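Local coordinates for protein EscN (Escherichia coli O127:H6, PDB 2OBL) that belongs to the ATP synthase alpha/beta family of P-loop NTPase-fold proteins and is a component of a type III secretion system, at residues R110-N113 / E114-L118. The protein carries 1 engineered substitution. Sequence-based numbering, arbitrary orientation.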
loop_
_atom_site.group_PDB
_atom_site.type_symbol
_atom_site.label_atom_id
_atom_site.label_comp_id
_atom_site.label_asym_id
_atom_site.label_seq_id
_atom_site.Cartn_x
_atom_site.Cartn_y
_atom_site.Cartn_z
ATOM N N ARG A 110 6.170 -14.430 14.052
ATOM C CA ARG A 110 7.338 -14.586 13.206
ATOM C C ARG A 110 7.326 -13.607 12.030
ATOM O O ARG A 110 8.323 -12.937 11.761
ATOM C CB ARG A 110 7.415 -16.031 12.710
ATOM C CG ARG A 110 8.482 -16.271 11.689
ATOM C CD ARG A 110 8.613 -17.752 11.398
ATOM N NE ARG A 110 9.751 -18.009 10.527
ATOM C CZ ARG A 110 9.715 -17.910 9.203
ATOM N NH1 ARG A 110 10.806 -18.163 8.492
ATOM N NH2 ARG A 110 8.589 -17.563 8.591
ATOM N N GLU A 111 6.190 -13.518 11.340
ATOM C CA GLU A 111 6.064 -12.633 10.191
ATOM C C GLU A 111 6.075 -11.174 10.609
ATOM O O GLU A 111 6.545 -10.320 9.873
ATOM C CB GLU A 111 4.792 -12.934 9.382
ATOM C CG GLU A 111 4.959 -14.057 8.379
ATOM C CD GLU A 111 5.104 -15.409 9.045
ATOM O OE1 GLU A 111 4.128 -15.868 9.669
ATOM O OE2 GLU A 111 6.191 -16.019 8.949
ATOM N N VAL A 112 5.543 -10.888 11.794
ATOM C CA VAL A 112 5.559 -9.525 12.300
ATOM C C VAL A 112 6.998 -9.092 12.546
ATOM O O VAL A 112 7.430 -8.014 12.127
ATOM C CB VAL A 112 4.733 -9.393 13.600
ATOM C CG1 VAL A 112 4.825 -7.982 14.142
ATOM C CG2 VAL A 112 3.278 -9.777 13.343
ATOM N N ASN A 113 7.760 -9.939 13.225
ATOM C CA ASN A 113 9.133 -9.575 13.524
ATOM C C ASN A 113 9.987 -9.436 12.261
ATOM O O ASN A 113 10.855 -8.566 12.191
ATOM C CB ASN A 113 9.740 -10.516 14.572
ATOM C CG ASN A 113 9.088 -10.340 15.931
ATOM O OD1 ASN A 113 8.980 -11.279 16.713
ATOM N ND2 ASN A 113 8.619 -9.126 16.204
ATOM N N GLU A 114 9.701 -10.251 11.247
ATOM C CA GLU A 114 10.417 -10.150 9.976
ATOM C C GLU A 114 10.148 -8.828 9.258
ATOM O O GLU A 114 11.041 -8.253 8.621
ATOM C CB GLU A 114 10.125 -11.363 9.083
ATOM C CG GLU A 114 10.818 -12.629 9.600
ATOM C CD GLU A 114 10.483 -13.887 8.812
ATOM O OE1 GLU A 114 9.734 -13.803 7.813
ATOM O OE2 GLU A 114 10.977 -14.965 9.202
ATOM N N PHE A 115 8.917 -8.336 9.366
ATOM C CA PHE A 115 8.607 -7.021 8.838
ATOM C C PHE A 115 9.241 -5.904 9.650
ATOM O O PHE A 115 9.823 -4.976 9.088
ATOM C CB PHE A 115 7.097 -6.774 8.759
ATOM C CG PHE A 115 6.755 -5.378 8.328
ATOM C CD1 PHE A 115 7.003 -4.955 7.024
ATOM C CD2 PHE A 115 6.216 -4.476 9.234
ATOM C CE1 PHE A 115 6.705 -3.647 6.640
ATOM C CE2 PHE A 115 5.914 -3.186 8.866
ATOM C CZ PHE A 115 6.159 -2.768 7.562
ATOM N N LEU A 116 9.108 -5.979 10.975
ATOM C CA LEU A 116 9.645 -4.932 11.838
ATOM C C LEU A 116 11.153 -4.783 11.667
ATOM O O LEU A 116 11.708 -3.686 11.756
ATOM C CB LEU A 116 9.283 -5.194 13.302
ATOM C CG LEU A 116 7.787 -5.129 13.644
ATOM C CD1 LEU A 116 7.616 -5.285 15.146
ATOM C CD2 LEU A 116 7.130 -3.830 13.146
ATOM N N ALA A 117 11.825 -5.900 11.410
ATOM C CA ALA A 117 13.269 -5.862 11.192
ATOM C C ALA A 117 13.682 -4.992 9.998
ATOM O O ALA A 117 14.804 -4.504 9.953
ATOM C CB ALA A 117 13.816 -7.284 11.054
ATOM N N LEU A 118 12.775 -4.784 9.041
ATOM C CA LEU A 118 13.071 -3.961 7.857
ATOM C C LEU A 118 13.111 -2.464 8.174
ATOM O O LEU A 118 13.529 -1.653 7.344
ATOM C CB LEU A 118 12.021 -4.204 6.755
ATOM C CG LEU A 118 11.795 -5.660 6.352
ATOM C CD1 LEU A 118 10.653 -5.779 5.367
ATOM C CD2 LEU A 118 13.068 -6.252 5.733
#
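E114 reaches back one helical turn and sets OE2 over the centre of one face of the R110 guanidinium, 3.2 Å from CZ, with the carboxylate plane turned 71° from it. No N-H of R110 points at this oxygen; the salt bridge, with OE2 3.3 Å from R110 NH1, rests on charge alone. Toward its neighbour, R110 NH2 gives a bent hydrogen bond (2.9 Å, 134°) to E111 OE2, part of a salt bridge. One arginine thus joins two glutamates, and its charge probably eases the nearness of E111 OE2 to E114 OE1 (4.3 Å). On the sheet-facing side V112 and L116 run alongside each other in the same direction; with V112 CG1 anti to its own N (chi1 177°), that methyl meets L116 CD1 at 4.0 Å. Both rest on L104, while F115 packs between strand 99-105 and helix 84-94. Backbone bonds from E114, F115, L116 and A117 to the carbonyls four residues earlier carry the turns. The result is an amphipathic helix with an i, i+4 salt bridge outside and apolar residues against the parallel strands 99-105 and 127-132 in the central sheet of a P-loop NTPase-type domain.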